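DUF1491 domain-containing protein (Caulobacter crescentus, PDB 4GOQ) is of unknown function and belongs to the DUF1491 family, folding as a mixed five-stranded beta-sheet with two alpha-helices. Local coordinates at residues A[7-10]-A[11-15]; A[80-83]-A[84-88]. One frame throughout, in Å; residues are numbered along the deposited sequence.

Contact 1: A[7-10]-A[11-15]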
ATOM      1  N   ASP A   7       3.446 -11.880  -3.709  1.00 23.02           N
ATOM      2  CA  ASP A   7       2.104 -12.411  -3.436  1.00 22.96           C
ATOM      3  C   ASP A   7       2.016 -13.001  -2.021  1.00 24.41           C
ATOM      4  O   ASP A   7       0.972 -12.907  -1.394  1.00 24.55           O
ATOM      5  CB  ASP A   7       1.687 -13.451  -4.510  1.00 26.18           C
ATOM      6  CG  ASP A   7       2.434 -14.772  -4.459  1.00 32.24           C
ATOM      7  OD1 ASP A   7       3.675 -14.750  -4.350  1.00 31.00           O
ATOM      8  OD2 ASP A   7       1.782 -15.826  -4.594  1.00 37.15           O
ATOM      9  N   ILE A   8       3.123 -13.575  -1.499  1.00 21.10           N
ATOM     10  CA  ILE A   8       3.151 -14.104  -0.114  1.00 19.26           C
ATOM     11  C   ILE A   8       2.994 -12.926   0.876  1.00 22.34           C
ATOM     12  O   ILE A   8       2.230 -12.995   1.842  1.00 21.63           O
ATOM     13  CB  ILE A   8       4.453 -14.918   0.111  1.00 21.24           C
ATOM     14  CG1 ILE A   8       4.432 -16.211  -0.768  1.00 21.84           C
ATOM     15  CG2 ILE A   8       4.632 -15.311   1.604  1.00 22.84           C
ATOM     16  CD1 ILE A   8       5.759 -17.010  -0.787  1.00 26.11           C
ATOM     17  N   TRP A   9       3.753 -11.884   0.648  1.00 20.72           N
ATOM     18  CA  TRP A   9       3.735 -10.679   1.476  1.00 21.59           C
ATOM     19  C   TRP A   9       2.337 -10.008   1.415  1.00 26.05           C
ATOM     20  O   TRP A   9       1.809  -9.548   2.438  1.00 25.81           O
ATOM     21  CB  TRP A   9       4.855  -9.733   0.988  1.00 21.39           C
ATOM     22  CG  TRP A   9       4.954  -8.463   1.801  1.00 22.37           C
ATOM     23  CD1 TRP A   9       5.766  -8.240   2.885  1.00 25.16           C
ATOM     24  CD2 TRP A   9       4.135  -7.294   1.658  1.00 21.97           C
ATOM     25  NE1 TRP A   9       5.523  -6.978   3.403  1.00 24.06           N
ATOM     26  CE2 TRP A   9       4.515  -6.385   2.673  1.00 24.58           C
ATOM     27  CE3 TRP A   9       3.114  -6.916   0.751  1.00 23.30           C
ATOM     28  CZ2 TRP A   9       3.902  -5.132   2.822  1.00 23.13           C
ATOM     29  CZ3 TRP A   9       2.490  -5.687   0.912  1.00 24.63           C
ATOM     30  CH2 TRP A   9       2.909  -4.791   1.910  1.00 24.55           C
ATOM     31  N   VAL A  10       1.741  -9.943   0.219  1.00 23.82           N
ATOM     32  CA  VAL A  10       0.410  -9.348   0.051  1.00 23.70           C
ATOM     33  C   VAL A  10      -0.641 -10.193   0.807  1.00 27.29           C
ATOM     34  O   VAL A  10      -1.478  -9.614   1.508  1.00 23.61           O
ATOM     35  CB  VAL A  10       0.040  -9.107  -1.444  1.00 26.97           C
ATOM     36  CG1 VAL A  10      -1.408  -8.620  -1.589  1.00 27.23           C
ATOM     37  CG2 VAL A  10       1.004  -8.093  -2.091  1.00 25.89           C
ATOM     38  N   ALA A  11      -0.548 -11.542   0.735  1.00 26.56           N
ATOM     39  CA  ALA A  11      -1.465 -12.443   1.457  1.00 26.37           C
ATOM     40  C   ALA A  11      -1.394 -12.182   2.966  1.00 29.00           C
ATOM     41  O   ALA A  11      -2.431 -12.164   3.640  1.00 27.00           O
ATOM     42  CB  ALA A  11      -1.149 -13.911   1.142  1.00 27.45           C
ATOM     43  N   ALA A  12      -0.181 -11.961   3.499  1.00 25.62           N
ATOM     44  CA  ALA A  12      -0.023 -11.681   4.926  1.00 24.45           C
ATOM     45  C   ALA A  12      -0.672 -10.328   5.284  1.00 26.05           C
ATOM     46  O   ALA A  12      -1.298 -10.200   6.333  1.00 24.42           O
ATOM     47  CB  ALA A  12       1.458 -11.659   5.299  1.00 24.35           C
ATOM     48  N   LEU A  13      -0.482  -9.311   4.435  1.00 24.90           N
ATOM     49  CA  LEU A  13      -1.055  -7.979   4.694  1.00 24.22           C
ATOM     50  C   LEU A  13      -2.604  -8.041   4.714  1.00 28.82           C
ATOM     51  O   LEU A  13      -3.237  -7.548   5.667  1.00 26.85           O
ATOM     52  CB  LEU A  13      -0.563  -6.974   3.647  1.00 23.88           C
ATOM     53  CG  LEU A  13      -1.234  -5.557   3.677  1.00 25.90           C
ATOM     54  CD1 LEU A  13      -0.859  -4.788   4.974  1.00 25.97           C
ATOM     55  CD2 LEU A  13      -0.746  -4.733   2.500  1.00 25.25           C
ATOM     56  N   ILE A  14      -3.197  -8.689   3.690  1.00 26.32           N
ATOM     57  CA  ILE A  14      -4.663  -8.863   3.572  1.00 27.40           C
ATOM     58  C   ILE A  14      -5.176  -9.586   4.771  1.00 29.08           C
ATOM     59  O   ILE A  14      -6.129  -9.132   5.402  1.00 29.13           O
ATOM     60  CB  ILE A  14      -5.082  -9.611   2.266  1.00 30.73           C
ATOM     61  CG1 ILE A  14      -4.673  -8.845   1.016  1.00 31.12           C
ATOM     62  CG2 ILE A  14      -6.586  -9.963   2.257  1.00 32.55           C
ATOM     63  CD1 ILE A  14      -4.761  -9.750  -0.242  1.00 39.78           C
ATOM     64  N   ARG A  15      -4.533 -10.704   5.122  1.00 27.71           N
ATOM     65  CA  ARG A  15      -4.926 -11.520   6.256  1.00 28.88           C
ATOM     66  C   ARG A  15      -4.922 -10.717   7.549  1.00 33.87           C
ATOM     67  O   ARG A  15      -5.905 -10.750   8.287  1.00 34.53           O
ATOM     68  CB  ARG A  15      -3.988 -12.734   6.368  1.00 29.72           C
ATOM     69  CG  ARG A  15      -4.047 -13.436   7.690  1.00 35.91           C
ATOM     70  CD  ARG A  15      -3.213 -14.692   7.554  1.00 42.03           C
ATOM     71  NE  ARG A  15      -2.891 -15.277   8.848  1.00 43.47           N
ATOM     72  CZ  ARG A  15      -3.713 -16.049   9.546  1.00 54.35           C
ATOM     73  NH1 ARG A  15      -4.947 -16.287   9.108  1.00 38.12           N
ATOM     74  NH2 ARG A  15      -3.327 -16.552  10.707  1.00 42.11           N
TER

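Contact 2: A[80-83]-A[84-88]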
ATOM      1  N   ALA A  80      -1.848   6.345  -8.402  1.00 24.54           N
ATOM      2  CA  ALA A  80      -1.855   4.865  -8.576  1.00 25.62           C
ATOM      3  C   ALA A  80      -1.952   4.481 -10.064  1.00 26.98           C
ATOM      4  O   ALA A  80      -1.257   3.560 -10.511  1.00 27.56           O
ATOM      5  CB  ALA A  80      -3.029   4.246  -7.795  1.00 26.24           C
ATOM      6  N   GLU A  81      -2.824   5.172 -10.821  1.00 22.22           N
ATOM      7  CA  GLU A  81      -2.975   4.903 -12.243  1.00 22.25           C
ATOM      8  C   GLU A  81      -1.640   5.191 -12.959  1.00 25.70           C
ATOM      9  O   GLU A  81      -1.218   4.401 -13.806  1.00 24.84           O
ATOM     10  CB  GLU A  81      -4.133   5.747 -12.835  1.00 23.63           C
ATOM     11  CG  GLU A  81      -4.407   5.475 -14.319  1.00 27.85           C
ATOM     12  CD  GLU A  81      -3.435   6.057 -15.343  1.00 33.25           C
ATOM     13  OE1 GLU A  81      -2.876   7.151 -15.110  1.00 27.79           O
ATOM     14  OE2 GLU A  81      -3.192   5.383 -16.363  1.00 30.20           O
ATOM     15  N   ARG A  82      -1.007   6.331 -12.642  1.00 23.52           N
ATOM     16  CA  ARG A  82       0.254   6.701 -13.278  1.00 25.71           C
ATOM     17  C   ARG A  82       1.359   5.685 -12.917  1.00 27.59           C
ATOM     18  O   ARG A  82       2.134   5.260 -13.794  1.00 26.62           O
ATOM     19  CB  ARG A  82       0.669   8.130 -12.886  1.00 26.11           C
ATOM     20  CG  ARG A  82       1.750   8.703 -13.799  1.00 37.72           C
ATOM     21  CD  ARG A  82       2.141  10.115 -13.385  1.00 48.66           C
ATOM     22  NE  ARG A  82       3.040  10.748 -14.356  1.00 57.33           N
ATOM     23  CZ  ARG A  82       4.352  10.892 -14.192  1.00 69.78           C
ATOM     24  NH1 ARG A  82       4.943  10.460 -13.083  1.00 53.34           N
ATOM     25  NH2 ARG A  82       5.084  11.472 -15.134  1.00 59.68           N
ATOM     26  N   ALA A  83       1.378   5.256 -11.648  1.00 24.25           N
ATOM     27  CA  ALA A  83       2.358   4.284 -11.141  1.00 24.89           C
ATOM     28  C   ALA A  83       2.284   2.946 -11.884  1.00 29.33           C
ATOM     29  O   ALA A  83       3.334   2.321 -12.125  1.00 29.24           O
ATOM     30  CB  ALA A  83       2.140   4.063  -9.664  1.00 24.63           C
ATOM     31  N   ALA A  84       1.056   2.521 -12.282  1.00 24.77           N
ATOM     32  CA  ALA A  84       0.867   1.264 -13.009  1.00 26.49           C
ATOM     33  C   ALA A  84       1.288   1.403 -14.472  1.00 30.36           C
ATOM     34  O   ALA A  84       1.580   0.389 -15.097  1.00 29.00           O
ATOM     35  CB  ALA A  84      -0.574   0.801 -12.913  1.00 28.44           C
ATOM     36  N   ARG A  85       1.354   2.642 -15.017  1.00 26.75           N
ATOM     37  CA  ARG A  85       1.884   2.860 -16.372  1.00 28.87           C
ATOM     38  C   ARG A  85       3.406   2.885 -16.320  1.00 33.67           C
ATOM     39  O   ARG A  85       4.062   2.334 -17.191  1.00 34.83           O
ATOM     40  CB  ARG A  85       1.364   4.159 -17.008  1.00 29.94           C
ATOM     41  CG  ARG A  85       0.053   3.981 -17.699  1.00 35.30           C
ATOM     42  CD  ARG A  85      -0.350   5.281 -18.361  1.00 33.09           C
ATOM     43  NE  ARG A  85      -0.797   6.265 -17.372  1.00 31.75           N
ATOM     44  CZ  ARG A  85      -0.288   7.482 -17.224  1.00 44.78           C
ATOM     45  NH1 ARG A  85       0.704   7.893 -18.003  1.00 35.95           N
ATOM     46  NH2 ARG A  85      -0.781   8.307 -16.312  1.00 29.02           N
ATOM     47  N   ILE A  86       3.956   3.538 -15.300  1.00 29.66           N
ATOM     48  CA  ILE A  86       5.400   3.624 -15.050  1.00 29.87           C
ATOM     49  C   ILE A  86       5.941   2.199 -14.819  1.00 34.66           C
ATOM     50  O   ILE A  86       6.944   1.806 -15.426  1.00 35.36           O
ATOM     51  CB  ILE A  86       5.644   4.556 -13.823  1.00 31.88           C
ATOM     52  CG1 ILE A  86       5.361   6.042 -14.194  1.00 32.80           C
ATOM     53  CG2 ILE A  86       7.060   4.371 -13.235  1.00 34.58           C
ATOM     54  CD1 ILE A  86       5.070   6.937 -12.932  1.00 40.51           C
ATOM     55  N   ASP A  87       5.207   1.420 -14.005  1.00 28.59           N
ATOM     56  CA  ASP A  87       5.553   0.062 -13.653  1.00 28.03           C
ATOM     57  C   ASP A  87       4.358  -0.902 -13.841  1.00 32.13           C
ATOM     58  O   ASP A  87       3.620  -1.149 -12.886  1.00 30.34           O
ATOM     59  CB  ASP A  87       6.061   0.024 -12.203  1.00 27.81           C
ATOM     60  CG  ASP A  87       6.546  -1.337 -11.737  1.00 31.55           C
ATOM     61  OD1 ASP A  87       6.622  -2.272 -12.583  1.00 32.06           O
ATOM     62  OD2 ASP A  87       6.876  -1.463 -10.544  1.00 32.98           O
ATOM     63  N   PRO A  88       4.264  -1.569 -15.016  1.00 30.58           N
ATOM     64  CA  PRO A  88       3.151  -2.507 -15.265  1.00 29.86           C
ATOM     65  C   PRO A  88       3.163  -3.773 -14.387  1.00 31.75           C
ATOM     66  O   PRO A  88       2.189  -4.524 -14.429  1.00 30.87           O
ATOM     67  CB  PRO A  88       3.344  -2.875 -16.748  1.00 33.39           C
ATOM     68  CG  PRO A  88       4.063  -1.665 -17.322  1.00 38.26           C
ATOM     69  CD  PRO A  88       5.057  -1.366 -16.245  1.00 33.37           C
TER

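Contact 1: A[7-10]-A[11-15]
Four successive i to i+4 hydrogen bonds join residues 7-10 to 11-15 as neighbouring turns of one regular alpha-helix, helix 6-19, which packs on the mixed beta-sheet. A11 N donates to D7 O, A12 N to I8 O and L13 N to W9 O. The last of the series, from I14 N to V10 O, is also the straightest: it spans 2.9 Å with an N-H...O angle of 174°.

The side chains that meet along the helix belong largely to its sheet-facing side. W9 and L13 lie alongside each other and point the same way. The CD2 methyl of L13 reaches the six-membered part of the indole, 3.7 Å from W9 CH2, while L13 CB sits over one ring face near the rim. W9 carries CG opposite its backbone N (chi1 -178°), which sets the indole beside L13, and its NE1 is hydrogen-bonded to E106. The ring also meets W64, and L13 touches V39 of strand 37-43 and I95 of strand 91-97.

One residue further on, V10 and I14 form a second apolar pair, and both touch V26 of strand 23-28. The CG1 methyl of V10 meets I14 CD1 at 3.8 Å, and I14 CG1 lies 3.3 Å from V10 O, the carbonyl oxygen that accepts the hydrogen bond from I14 N.

Contact 2: A[80-83]-A[84-88]
E81 and R85 are joined one turn apart by an i to i+4 salt bridge on the last turns of helix 74-86, close to its C-terminal end. The bridge is bidentate and side-on: R85 NE donates to E81 OE2 and R85 NH2 to E81 OE1, each at 2.7 Å. Carboxylate and guanidinium are nearly coplanar, their planes 14° apart. E81 OE1 uses its syn lone pair, and E81 OE2 is also met on the syn side, slightly out of the carboxylate plane. Bends at chi2 of E81 (-76°) and chi3 of R85 (-74°) fold the two chains back toward each other, and the paired bonds probably restrict rotation of both groups.

The tightly packed side is made of small residues. A83 is buried, and both A83 and A84 rest on I90 in the loop beyond the helix. The backbone bonds of this turn are uneven: A84 N donates to A80 O, whereas the bonds from A84 N and R85 N to E81 O are weak. R82 O accepts two donors, I86 N nearly in line with the carbonyl and R85 N from above its plane.

The solvent side carries the exposed side chains of E81, R82, R85 and I86; outside the salt bridge its contacts are looser. The extended R82 chain crosses R85 at about a right angle, and R82 NH1 lies 3.5 Å from I86 CD1. At D87 the backbone leaves helical geometry, and D87 OD1 is hydrogen-bonded to D89 N just downstream. Even so, D87 N still reaches back 2.8 Å to A83 O.

Contacts 1 and 2 lie in the two helices of the chain and come in series, contact 1 in helix 6-19 and contact 2 at the end of helix 74-86. Their centres are 21 Å apart and their nearest atoms about 12 Å, so they do not touch. Between them along the chain come strands 23-28, 37-43, 48-56 and 62-65; strand 91-97 follows contact 2 and enters the sheet between 23-28 and 37-43. Contact 1 packs directly against this sheet, whereas contact 2 is a surface contact, touching I90 just before strand 91-97, whose W91, V93 and I95 touch the helix of contact 1. The two are thus separate helical elements related through the sheet.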